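Local coordinates for protein glutathione S-transferase (PDB 4E8H) that binds glutathione as a homodimer and probably transfers it to electrophilic substrates, as glutathione transferases of the delta/epsilon group do, at residues Pro90-Pro93 and Arg94-Ala97. Sequence-based numbering, arbitrary orientation.
Sequences PKNP and RQRA
The first torsion of Arg96 (chi1 -176°) points CG away from its own N, and the bend at chi3 (-76°) swings NE back toward the chain entering the helix, where the carbonyl of Pro90 meets the guanidinium at its edge. That bond, Arg96 NE to Pro90 O, is 3.0 Å long and rather bent, the donor lying 31° out of the carbonyl plane. Lys91 runs beside Arg96 in the same direction, and its CG touches Arg96 NH2 at 3.3 Å. Asn92 is the N-cap of helix 93-124: its side chain leaves on the side of its own carbonyl carbon, and OD1 takes the N-H of Gln95 at 3.0 Å, nearly straight at the hydrogen. On the flank, Gln95 crosses the ring of Pro90 at about a right angle, and Gln95 CB lies 3.7 Å from Pro90 CG. Arg96 NH2 also donates a hydrogen bond to Asn80 OD1, and across the dimer interface Pro93 and Ala97 pack on Tyr77 of the second subunit. An alanine here would take away the donor to both Pro90 O and Asn80 OD1, and would probably leave the loop before the helix less firmly tied to helix 71-82. Asn92 OD1 thus takes the N-H of Gln95, while the carbonyls of Asn92 and Pro93 take those of Arg96 (2.8 Å from Asn92 O to Arg96 N) and Ala97, and one buried guanidinium joins the incoming loop to helix 71-82.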
ATOM      1  N   PRO B  90       5.157   0.958  16.243  1.00 20.11           N
ATOM      2  CA  PRO B  90       5.120   2.017  17.259  1.00 20.08           C
ATOM      3  C   PRO B  90       4.211   3.181  16.903  1.00 20.03           C
ATOM      4  O   PRO B  90       3.953   3.440  15.725  1.00 20.03           O
ATOM      5  CB  PRO B  90       6.580   2.485  17.340  1.00 20.09           C
ATOM      6  CG  PRO B  90       7.213   2.010  16.083  1.00 20.15           C
ATOM      7  CD  PRO B  90       6.534   0.722  15.776  1.00 20.14           C
ATOM      8  N   LYS B  91       3.738   3.879  17.930  1.00 19.90           N
ATOM      9  CA  LYS B  91       2.757   4.940  17.744  1.00 19.77           C
ATOM     10  C   LYS B  91       3.385   6.303  17.483  1.00 19.26           C
ATOM     11  O   LYS B  91       2.720   7.206  16.966  1.00 19.20           O
ATOM     12  CB  LYS B  91       1.777   4.980  18.916  1.00 19.98           C
ATOM     13  CG  LYS B  91       0.803   3.815  18.871  1.00 20.89           C
ATOM     14  CD  LYS B  91      -0.180   3.846  20.029  1.00 22.40           C
ATOM     15  CE  LYS B  91      -1.101   2.636  19.919  1.00 23.19           C
ATOM     16  NZ  LYS B  91      -2.304   2.770  20.782  1.00 23.80           N
ATOM     17  N   ASN B  92       4.664   6.438  17.837  1.00 18.64           N
ATOM     18  CA  ASN B  92       5.455   7.611  17.487  1.00 17.98           C
ATOM     19  C   ASN B  92       5.280   7.903  16.000  1.00 17.32           C
ATOM     20  O   ASN B  92       5.574   7.040  15.170  1.00 17.31           O
ATOM     21  CB  ASN B  92       6.934   7.366  17.797  1.00 18.14           C
ATOM     22  CG  ASN B  92       7.820   8.515  17.362  1.00 18.58           C
ATOM     23  OD1 ASN B  92       8.472   8.452  16.318  1.00 19.03           O
ATOM     24  ND2 ASN B  92       7.840   9.580  18.156  1.00 19.16           N
ATOM     25  N   PRO B  93       4.783   9.109  15.660  1.00 16.63           N
ATOM     26  CA  PRO B  93       4.470   9.423  14.264  1.00 16.07           C
ATOM     27  C   PRO B  93       5.615   9.207  13.270  1.00 15.53           C
ATOM     28  O   PRO B  93       5.368   8.720  12.165  1.00 15.31           O
ATOM     29  CB  PRO B  93       4.063  10.898  14.323  1.00 16.07           C
ATOM     30  CG  PRO B  93       3.472  11.047  15.680  1.00 16.38           C
ATOM     31  CD  PRO B  93       4.327  10.180  16.569  1.00 16.58           C
ATOM     32  N   ARG B  94       6.844   9.554  13.656  1.00 14.99           N
ATOM     33  CA  ARG B  94       8.001   9.404  12.768  1.00 14.63           C
ATOM     34  C   ARG B  94       8.374   7.933  12.538  1.00 14.17           C
ATOM     35  O   ARG B  94       8.569   7.518  11.394  1.00 13.90           O
ATOM     36  CB  ARG B  94       9.196  10.249  13.242  1.00 14.82           C
ATOM     37  CG  ARG B  94       8.925  11.756  13.150  1.00 15.86           C
ATOM     38  CD  ARG B  94      10.174  12.634  13.239  1.00 17.99           C
ATOM     39  NE  ARG B  94       9.841  14.030  12.933  1.00 19.64           N
ATOM     40  CZ  ARG B  94      10.713  15.036  12.872  1.00 20.57           C
ATOM     41  NH1 ARG B  94      12.006  14.832  13.098  1.00 21.07           N
ATOM     42  NH2 ARG B  94      10.286  16.259  12.581  1.00 20.72           N
ATOM     43  N   GLN B  95       8.447   7.150  13.614  1.00 13.78           N
ATOM     44  CA  GLN B  95       8.711   5.714  13.501  1.00 13.60           C
ATOM     45  C   GLN B  95       7.589   4.977  12.765  1.00 13.08           C
ATOM     46  O   GLN B  95       7.858   4.079  11.965  1.00 12.94           O
ATOM     47  CB  GLN B  95       8.966   5.090  14.874  1.00 13.83           C
ATOM     48  CG  GLN B  95      10.355   5.382  15.439  1.00 15.02           C
ATOM     49  CD  GLN B  95      10.538   4.874  16.861  1.00 16.54           C
ATOM     50  OE1 GLN B  95       9.569   4.665  17.591  1.00 17.27           O
ATOM     51  NE2 GLN B  95      11.790   4.682  17.262  1.00 17.13           N
ATOM     52  N   ARG B  96       6.342   5.367  13.028  1.00 12.57           N
ATOM     53  CA  ARG B  96       5.192   4.801  12.323  1.00 12.20           C
ATOM     54  C   ARG B  96       5.234   5.132  10.830  1.00 11.58           C
ATOM     55  O   ARG B  96       4.933   4.276   9.997  1.00 11.52           O
ATOM     56  CB  ARG B  96       3.882   5.293  12.941  1.00 12.45           C
ATOM     57  CG  ARG B  96       2.625   4.674  12.339  1.00 13.61           C
ATOM     58  CD  ARG B  96       1.419   4.989  13.193  1.00 15.71           C
ATOM     59  NE  ARG B  96       1.395   4.170  14.403  1.00 17.23           N
ATOM     60  CZ  ARG B  96       0.439   3.296  14.703  1.00 17.86           C
ATOM     61  NH1 ARG B  96      -0.600   3.131  13.893  1.00 18.18           N
ATOM     62  NH2 ARG B  96       0.513   2.597  15.826  1.00 17.98           N
ATOM     63  N   ALA B  97       5.615   6.368  10.504  1.00 10.91           N
ATOM     64  CA  ALA B  97       5.701   6.831   9.115  1.00 10.36           C
ATOM     65  C   ALA B  97       6.700   6.038   8.273  1.00 10.04           C
ATOM     66  O   ALA B  97       6.412   5.700   7.122  1.00  9.84           O
ATOM     67  CB  ALA B  97       6.029   8.318   9.065  1.00 10.27           C
TER